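PDB 7DRQ: Uly1 from Catenovulum maritimum, which is an ulvan lyase of polysaccharide lyase family 24 that binds calcium ions and probably cleaves the algal polysaccharide ulvan. Local coordinates for residues 278-283 against 287-292; 321-324 against 328-331; 460-465 against 471-476. All coordinates share one frame; numbering follows the deposited sequence.

In the fold
Contacts 1 and 3 each join the two strands of a beta hairpin, but in different sheets on opposite sides of the chain's centre, with their own centres about 35 Å apart. Contact 1 is buried and strongly polar: an arginine-aspartate salt bridge, an arginine-glutamine grip and a calcium ion close the hairpin. Contact 3 is partly buried and relies on backbone bonds, with mixed polar and aliphatic side chains over them and no metal. Contact 2 lies at the surface and is a single ion pair between loop regions on either side of strand 326-328. It sits next to contact 1, where P330 packs on Q278 and G292, and R279 approaches the acid of contact 2.

Contact 1: 278-283 against 287-292; sequences QRRFNL and FRAQDG. With CA (calcium ion), chain E.
At the calcium-binding turn of the hairpin 272-280/290-298, the carbonyl oxygens of L283 and F287 meet at one metal ion. L283 O and F287 O each lie 2.3 Å from the calcium ion. D285 OD1 and four waters complete a shell of seven oxygens. Below the turn, R279 and D291 form an antiparallel hydrogen-bonded pair, with R279 N 3.0 Å from D291 O. Their side chains share a face of the sheet and form a salt bridge. R279 comes side-on, with NE and NH2 both directed at the syn lone pair of D291 OD1; NH2 to OD1 is 2.9 Å. F281 CE2 lies over the centre of the same guanidinium. R280 also grips side-on, but a neutral group: its NE is 2.7 Å from Q290 OE1, and NH2 shares that oxygen. The guanidinium and amide planes are only 15° apart. Q278 runs out extended beyond CG (chi2 -170°), which brings NE2 2.9 Å from G292 O. One water accepts from F281 N and donates to A289 O and D291 OD2. The arrangement is that of a beta hairpin whose connecting loop holds a calcium ion through two carbonyls and an aspartate, in a sheet consistent with a propeller blade.

Contact 2: 321-324 against 328-331; sequences KADE and MRPG
D323 and R329 meet in a two-pronged salt bridge. R329 approaches end-on and gives one nitrogen to each carboxylate oxygen. NH2 of R329 lies 2.8 Å from D323 OD2, and this bond is almost straight, at 175°. NH1 of R329 is 3.0 Å from D323 OD1 and the bond is more bent. OD2 lies in the guanidinium plane, yet the arginine arrives from above the carboxylate plane. The two flat groups are therefore turned 70° apart. The R329 chain reaches across because it bends at CB-CG (chi2 -88°). R279 NH2 makes a second, weak and long ion pair with D323 OD1, so the two arginines crowd together at OD1, where the acid probably offsets their like charges. With an alanine in place of D323, R329 is likely to lose its acidic mate and be left free to turn, and the charge of R279 would be less well balanced. D323 belongs to a 3-10 turn, 322-324, which comes just before the short strand 326-328; that strand joins the sheet edge beside 290-298, and R329 follows it. Within the turn, E324 N bonds to K321 O. K321 NZ also pairs with E324 OE2 at 3.2 Å. Around the bridge, A322 packs on F277 and F294, and P330 on Q278; these pack the loops onto the sheet and take no part in the ion pair.

Contact 3: 460-465 against 471-476; sequences LLEKGG and TTYLQI
L460 and Y473 are joined by two backbone hydrogen bonds: L460 N to Y473 O and Y473 N to L460 O, both 2.8 Å. A third links E462 N to T471 O, also 2.8 Å. In place of a second direct bond at that last pair, a water bridges E462 O and T471 N. Between these, L461 faces T472 as a non-hydrogen-bonded pair, and T472 CA comes 3.0 Å from L460 O in a CA-H...O contact. This is the hairpin of strands 455-462 and 469-478, which form the middle of a four-stranded antiparallel sheet. Strand 3-15, from the N-terminus, flanks one of them and 444-452 the other, so the sheet joins the two ends of the chain.

Among the polar side chains, E462 is extended, with CG anti to its N (chi1 -178°), and it runs alongside T471 and Y473. Its OE1 lies at the edge of the tyrosine ring, 3.7 Å from Y473 CE1. A second water spans E462 OE1 and Y473 OH. The other oxygen, OE2, bonds to Q442, while T471 OG1 bonds to D12.

Apolar contact centres on L460. L460 CD1 lies against the aliphatic part and amide carbon of Q475, 3.8 Å from its CG; the Q475 amide nitrogen bonds to E7. On the other face of the sheet, L461 CD1 lies 4.2 Å from T472 CG2.

Contact 1: 278-283 against 287-292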
loop_
_atom_site.group_PDB
_atom_site.type_symbol
_atom_site.label_atom_id
_atom_site.label_comp_id
_atom_site.label_asym_id
_atom_site.label_seq_id
_atom_site.Cartn_x
_atom_site.Cartn_y
_atom_site.Cartn_z
ATOM N N GLN A 278 6.886 -11.094 -5.065
ATOM C CA GLN A 278 7.274 -11.721 -6.318
ATOM C C GLN A 278 8.386 -10.894 -6.953
ATOM O O GLN A 278 8.635 -9.752 -6.571
ATOM C CB GLN A 278 6.060 -11.864 -7.262
ATOM C CG GLN A 278 4.906 -12.581 -6.554
ATOM C CD GLN A 278 3.763 -12.974 -7.477
ATOM O OE1 GLN A 278 2.897 -12.156 -7.805
ATOM N NE2 GLN A 278 3.750 -14.235 -7.895
ATOM N N ARG A 279 9.066 -11.484 -7.925
ATOM C CA ARG A 279 10.280 -10.906 -8.483
ATOM C C ARG A 279 10.041 -10.550 -9.946
ATOM O O ARG A 279 9.342 -11.272 -10.657
ATOM C CB ARG A 279 11.450 -11.896 -8.347
ATOM C CG ARG A 279 12.626 -11.610 -9.286
ATOM C CD ARG A 279 13.756 -12.640 -9.124
ATOM N NE ARG A 279 13.335 -13.977 -9.532
ATOM C CZ ARG A 279 13.966 -15.100 -9.181
ATOM N NH1 ARG A 279 15.058 -15.028 -8.436
ATOM N NH2 ARG A 279 13.532 -16.282 -9.618
ATOM N N ARG A 280 10.588 -9.424 -10.403
ATOM C CA ARG A 280 10.627 -9.141 -11.829
ATOM C C ARG A 280 12.083 -9.173 -12.253
ATOM O O ARG A 280 12.882 -8.348 -11.798
ATOM C CB ARG A 280 9.995 -7.795 -12.202
ATOM C CG ARG A 280 9.955 -7.597 -13.732
ATOM C CD ARG A 280 9.271 -6.288 -14.154
ATOM N NE ARG A 280 7.875 -6.212 -13.725
ATOM C CZ ARG A 280 7.056 -5.205 -14.014
ATOM N NH1 ARG A 280 7.475 -4.200 -14.770
ATOM N NH2 ARG A 280 5.804 -5.208 -13.558
ATOM N N PHE A 281 12.438 -10.076 -13.113
ATOM C CA PHE A 281 13.800 -10.204 -13.564
ATOM C C PHE A 281 14.069 -9.503 -14.896
ATOM O O PHE A 281 15.160 -9.243 -15.193
ATOM C CB PHE A 281 14.147 -11.689 -13.804
ATOM C CG PHE A 281 15.144 -12.282 -12.874
ATOM C CD1 PHE A 281 16.276 -11.641 -12.537
ATOM C CD2 PHE A 281 14.966 -13.563 -12.389
ATOM C CE1 PHE A 281 17.182 -12.201 -11.691
ATOM C CE2 PHE A 281 15.893 -14.149 -11.557
ATOM C CZ PHE A 281 17.017 -13.450 -11.208
ATOM N N ASN A 282 13.041 -9.290 -15.685
ATOM C CA ASN A 282 13.201 -8.689 -17.004
ATOM C C ASN A 282 14.161 -9.483 -17.869
ATOM O O ASN A 282 14.875 -8.918 -18.701
ATOM C CB ASN A 282 13.656 -7.239 -16.908
ATOM C CG ASN A 282 12.743 -6.409 -16.025
ATOM O OD1 ASN A 282 11.628 -6.053 -16.426
ATOM N ND2 ASN A 282 13.214 -6.104 -14.823
ATOM N N LEU A 283 14.203 -10.778 -17.671
ATOM C CA LEU A 283 14.864 -11.636 -18.644
ATOM C C LEU A 283 13.965 -11.834 -19.856
ATOM O O LEU A 283 12.739 -11.880 -19.725
ATOM C CB LEU A 283 15.164 -12.994 -18.037
ATOM C CG LEU A 283 16.162 -13.048 -16.897
ATOM C CD1 LEU A 283 15.914 -14.313 -16.090
ATOM C CD2 LEU A 283 17.572 -13.030 -17.475
ATOM N N PHE A 287 8.240 -15.158 -18.853
ATOM C CA PHE A 287 7.576 -14.312 -17.856
ATOM C C PHE A 287 7.445 -12.890 -18.403
ATOM O O PHE A 287 8.432 -12.164 -18.516
ATOM C CB PHE A 287 8.342 -14.343 -16.534
ATOM C CG PHE A 287 8.359 -15.700 -15.894
ATOM C CD1 PHE A 287 7.207 -16.218 -15.303
ATOM C CD2 PHE A 287 9.506 -16.479 -15.914
ATOM C CE1 PHE A 287 7.215 -17.480 -14.725
ATOM C CE2 PHE A 287 9.515 -17.749 -15.348
ATOM C CZ PHE A 287 8.373 -18.252 -14.760
ATOM N N ARG A 288 6.220 -12.506 -18.756
ATOM C CA ARG A 288 5.966 -11.152 -19.244
ATOM C C ARG A 288 6.378 -10.108 -18.217
ATOM O O ARG A 288 6.859 -9.026 -18.575
ATOM C CB ARG A 288 4.483 -11.004 -19.577
ATOM C CG ARG A 288 4.090 -9.631 -20.055
ATOM C CD ARG A 288 2.607 -9.620 -20.431
ATOM N NE ARG A 288 2.157 -8.277 -20.771
ATOM C CZ ARG A 288 1.126 -7.662 -20.207
ATOM N NH1 ARG A 288 0.417 -8.268 -19.266
ATOM N NH2 ARG A 288 0.792 -6.440 -20.599
ATOM N N ALA A 289 6.178 -10.410 -16.935
ATOM C CA ALA A 289 6.483 -9.473 -15.863
ATOM C C ALA A 289 7.081 -10.231 -14.691
ATOM O O ALA A 289 8.236 -10.663 -14.765
ATOM C CB ALA A 289 5.231 -8.691 -15.458
ATOM N N GLN A 290 6.307 -10.455 -13.626
ATOM C CA GLN A 290 6.902 -11.086 -12.447
ATOM C C GLN A 290 7.043 -12.597 -12.617
ATOM O O GLN A 290 6.425 -13.229 -13.483
ATOM C CB GLN A 290 6.078 -10.775 -11.189
ATOM C CG GLN A 290 6.342 -9.411 -10.549
ATOM C CD GLN A 290 5.644 -8.280 -11.257
ATOM O OE1 GLN A 290 6.179 -7.688 -12.199
ATOM N NE2 GLN A 290 4.426 -7.950 -10.801
ATOM N N ASP A 291 7.870 -13.172 -11.750
ATOM C CA ASP A 291 8.039 -14.614 -11.634
ATOM C C ASP A 291 8.216 -14.955 -10.162
ATOM O O ASP A 291 8.568 -14.102 -9.343
ATOM C CB ASP A 291 9.251 -15.126 -12.457
ATOM C CG ASP A 291 10.593 -14.746 -11.829
ATOM O OD1 ASP A 291 11.104 -15.535 -11.009
ATOM O OD2 ASP A 291 11.135 -13.662 -12.159
ATOM N N GLY A 292 7.967 -16.216 -9.833
ATOM C CA GLY A 292 8.238 -16.719 -8.508
ATOM C C GLY A 292 7.278 -16.225 -7.445
ATOM O O GLY A 292 6.408 -15.383 -7.711
HETATM CA CA CA E . 10.688 -11.598 -18.656
HETATM O O HOH W 1 3.227 -9.396 -8.493
HETATM O O HOH W 2 10.540 -11.971 -14.074
HETATM O O HOH W 3 10.032 -9.946 -16.879
HETATM O O HOH W 4 9.751 -7.484 -17.700
HETATM O O HOH W 5 11.813 -12.388 -16.600
HETATM O O HOH W 6 10.070 -11.789 -21.118
HETATM O O HOH W 7 11.049 -9.469 -19.475
#

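Contact 2: 321-324 against 328-331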
loop_
_atom_site.group_PDB
_atom_site.type_symbol
_atom_site.label_atom_id
_atom_site.label_comp_id
_atom_site.label_asym_id
_atom_site.label_seq_id
_atom_site.Cartn_x
_atom_site.Cartn_y
_atom_site.Cartn_z
ATOM N N LYS A 321 19.903 -13.026 -3.803
ATOM C CA LYS A 321 19.259 -14.067 -4.603
ATOM C C LYS A 321 17.886 -14.351 -4.004
ATOM O O LYS A 321 17.788 -14.979 -2.942
ATOM C CB LYS A 321 20.086 -15.355 -4.603
ATOM C CG LYS A 321 21.474 -15.290 -5.224
ATOM C CD LYS A 321 22.151 -16.679 -5.086
ATOM C CE LYS A 321 22.892 -16.851 -3.730
ATOM N NZ LYS A 321 22.227 -17.713 -2.662
ATOM N N ALA A 322 16.827 -13.929 -4.698
ATOM C CA ALA A 322 15.479 -14.094 -4.153
ATOM C C ALA A 322 15.154 -15.552 -3.829
ATOM O O ALA A 322 14.397 -15.820 -2.887
ATOM C CB ALA A 322 14.443 -13.524 -5.128
ATOM N N ASP A 323 15.716 -16.508 -4.581
ATOM C CA ASP A 323 15.351 -17.909 -4.393
ATOM C C ASP A 323 15.621 -18.422 -2.981
ATOM O O ASP A 323 15.009 -19.418 -2.585
ATOM C CB ASP A 323 16.079 -18.792 -5.414
ATOM C CG ASP A 323 15.447 -18.732 -6.798
ATOM O OD1 ASP A 323 14.446 -17.999 -6.967
ATOM O OD2 ASP A 323 15.955 -19.409 -7.725
ATOM N N GLU A 324 16.507 -17.776 -2.210
ATOM C CA GLU A 324 16.646 -18.144 -0.802
ATOM C C GLU A 324 15.311 -18.113 -0.081
ATOM O O GLU A 324 15.100 -18.867 0.870
ATOM C CB GLU A 324 17.616 -17.209 -0.083
ATOM C CG GLU A 324 19.024 -17.240 -0.648
ATOM C CD GLU A 324 20.034 -16.657 0.319
ATOM O OE1 GLU A 324 19.790 -16.713 1.556
ATOM O OE2 GLU A 324 21.063 -16.139 -0.160
HETATM N N MSE A 328 7.111 -20.872 -3.844
HETATM C CA MSE A 328 6.309 -21.462 -4.942
HETATM C C MSE A 328 6.706 -20.847 -6.279
HETATM O O MSE A 328 7.126 -19.696 -6.322
HETATM C CB MSE A 328 4.803 -21.262 -4.664
HETATM C CG MSE A 328 3.826 -22.220 -5.401
HETATM SE SE MSE A 328 3.186 -21.610 -7.152
HETATM C CE MSE A 328 2.655 -19.722 -6.620
ATOM N N ARG A 329 6.611 -21.607 -7.367
ATOM C CA ARG A 329 6.912 -21.056 -8.687
ATOM C C ARG A 329 5.609 -20.956 -9.450
ATOM O O ARG A 329 5.126 -21.974 -9.958
ATOM C CB ARG A 329 7.898 -21.949 -9.444
ATOM C CG ARG A 329 9.239 -22.162 -8.760
ATOM C CD ARG A 329 10.225 -21.078 -9.139
ATOM N NE ARG A 329 11.570 -21.473 -8.736
ATOM C CZ ARG A 329 12.565 -20.621 -8.518
ATOM N NH1 ARG A 329 12.369 -19.316 -8.665
ATOM N NH2 ARG A 329 13.750 -21.083 -8.135
ATOM N N PRO A 330 4.994 -19.774 -9.580
ATOM C CA PRO A 330 3.670 -19.717 -10.248
ATOM C C PRO A 330 3.703 -20.123 -11.717
ATOM O O PRO A 330 2.657 -20.506 -12.267
ATOM C CB PRO A 330 3.247 -18.248 -10.090
ATOM C CG PRO A 330 4.069 -17.712 -8.970
ATOM C CD PRO A 330 5.360 -18.497 -8.949
ATOM N N GLY A 331 4.865 -20.048 -12.373
ATOM C CA GLY A 331 4.977 -20.569 -13.733
ATOM C C GLY A 331 4.568 -22.034 -13.832
ATOM O O GLY A 331 4.074 -22.477 -14.880
#

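Contact 3: 460-465 against 471-476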
loop_
_atom_site.group_PDB
_atom_site.type_symbol
_atom_site.label_atom_id
_atom_site.label_comp_id
_atom_site.label_asym_id
_atom_site.label_seq_id
_atom_site.Cartn_x
_atom_site.Cartn_y
_atom_site.Cartn_z
ATOM N N LEU A 460 -14.553 3.219 1.661
ATOM C CA LEU A 460 -15.268 2.838 0.450
ATOM C C LEU A 460 -15.588 4.034 -0.439
ATOM O O LEU A 460 -15.960 5.095 0.059
ATOM C CB LEU A 460 -16.580 2.140 0.828
ATOM C CG LEU A 460 -16.429 0.780 1.501
ATOM C CD1 LEU A 460 -17.639 0.479 2.382
ATOM C CD2 LEU A 460 -16.235 -0.323 0.454
ATOM N N LEU A 461 -15.468 3.843 -1.753
ATOM C CA LEU A 461 -15.915 4.810 -2.755
ATOM C C LEU A 461 -17.310 4.414 -3.240
ATOM O O LEU A 461 -17.505 3.295 -3.727
ATOM C CB LEU A 461 -14.944 4.856 -3.935
ATOM C CG LEU A 461 -15.347 5.682 -5.163
ATOM C CD1 LEU A 461 -15.355 7.147 -4.840
ATOM C CD2 LEU A 461 -14.374 5.412 -6.314
ATOM N N GLU A 462 -18.272 5.325 -3.116
ATOM C CA GLU A 462 -19.635 4.997 -3.534
ATOM C C GLU A 462 -19.734 4.963 -5.052
ATOM O O GLU A 462 -19.170 5.810 -5.748
ATOM C CB GLU A 462 -20.639 6.002 -2.962
ATOM C CG GLU A 462 -22.112 5.691 -3.332
ATOM C CD GLU A 462 -23.108 6.504 -2.495
ATOM O OE1 GLU A 462 -22.888 7.722 -2.313
ATOM O OE2 GLU A 462 -24.106 5.921 -2.003
ATOM N N LYS A 463 -20.460 3.969 -5.559
ATOM C CA LYS A 463 -20.631 3.779 -6.986
ATOM C C LYS A 463 -21.619 4.790 -7.555
ATOM O O LYS A 463 -22.472 5.337 -6.851
ATOM C CB LYS A 463 -21.129 2.369 -7.285
ATOM C CG LYS A 463 -20.568 1.804 -8.574
ATOM C CD LYS A 463 -20.697 0.297 -8.605
ATOM C CE LYS A 463 -21.994 -0.108 -9.272
ATOM N NZ LYS A 463 -21.877 -0.094 -10.756
ATOM N N GLY A 464 -21.490 5.039 -8.851
ATOM C CA GLY A 464 -22.450 5.863 -9.556
ATOM C C GLY A 464 -22.162 7.343 -9.536
ATOM O O GLY A 464 -22.976 8.122 -10.053
ATOM N N GLY A 465 -21.046 7.765 -8.957
ATOM C CA GLY A 465 -20.705 9.174 -8.965
ATOM C C GLY A 465 -20.473 9.695 -10.374
ATOM O O GLY A 465 -20.341 8.955 -11.351
ATOM N N THR A 471 -18.122 10.502 -3.552
ATOM C CA THR A 471 -18.488 10.330 -2.152
ATOM C C THR A 471 -17.836 9.071 -1.599
ATOM O O THR A 471 -17.913 8.005 -2.219
ATOM C CB THR A 471 -20.010 10.254 -1.993
ATOM O OG1 THR A 471 -20.586 11.506 -2.396
ATOM C CG2 THR A 471 -20.382 9.986 -0.539
ATOM N N THR A 472 -17.204 9.195 -0.431
ATOM C CA THR A 472 -16.609 8.061 0.250
ATOM C C THR A 472 -17.272 7.860 1.603
ATOM O O THR A 472 -17.792 8.799 2.215
ATOM C CB THR A 472 -15.091 8.233 0.459
ATOM O OG1 THR A 472 -14.869 9.449 1.167
ATOM C CG2 THR A 472 -14.381 8.300 -0.876
ATOM N N TYR A 473 -17.226 6.614 2.062
ATOM C CA TYR A 473 -17.824 6.196 3.313
ATOM C C TYR A 473 -16.817 5.375 4.096
ATOM O O TYR A 473 -15.910 4.765 3.529
ATOM C CB TYR A 473 -19.071 5.337 3.087
ATOM C CG TYR A 473 -20.283 6.162 2.759
ATOM C CD1 TYR A 473 -20.544 6.549 1.458
ATOM C CD2 TYR A 473 -21.148 6.576 3.760
ATOM C CE1 TYR A 473 -21.654 7.323 1.155
ATOM C CE2 TYR A 473 -22.255 7.347 3.468
ATOM C CZ TYR A 473 -22.498 7.718 2.169
ATOM O OH TYR A 473 -23.608 8.489 1.876
ATOM N N LEU A 474 -17.023 5.343 5.406
ATOM C CA LEU A 474 -16.362 4.401 6.292
ATOM C C LEU A 474 -17.401 3.456 6.873
ATOM O O LEU A 474 -18.406 3.908 7.438
ATOM C CB LEU A 474 -15.645 5.125 7.431
ATOM C CG LEU A 474 -15.208 4.234 8.606
ATOM C CD1 LEU A 474 -14.147 3.220 8.160
ATOM C CD2 LEU A 474 -14.681 5.084 9.782
ATOM N N GLN A 475 -17.160 2.153 6.755
ATOM C CA GLN A 475 -17.974 1.162 7.449
ATOM C C GLN A 475 -17.145 0.474 8.525
ATOM O O GLN A 475 -15.961 0.180 8.320
ATOM C CB GLN A 475 -18.550 0.119 6.490
ATOM C CG GLN A 475 -19.643 0.673 5.576
ATOM C CD GLN A 475 -20.372 -0.412 4.814
ATOM O OE1 GLN A 475 -20.002 -1.588 4.869
ATOM N NE2 GLN A 475 -21.415 -0.018 4.085
ATOM N N ILE A 476 -17.760 0.250 9.682
ATOM C CA ILE A 476 -17.116 -0.458 10.786
ATOM C C ILE A 476 -17.920 -1.731 11.010
ATOM O O ILE A 476 -19.105 -1.681 11.372
ATOM C CB ILE A 476 -17.020 0.395 12.054
ATOM C CG1 ILE A 476 -16.300 1.712 11.742
ATOM C CG2 ILE A 476 -16.252 -0.347 13.148
ATOM C CD1 ILE A 476 -16.298 2.700 12.909
HETATM O O HOH W 8 -19.654 8.708 -5.507
HETATM O O HOH W 9 -24.066 9.386 -0.527
#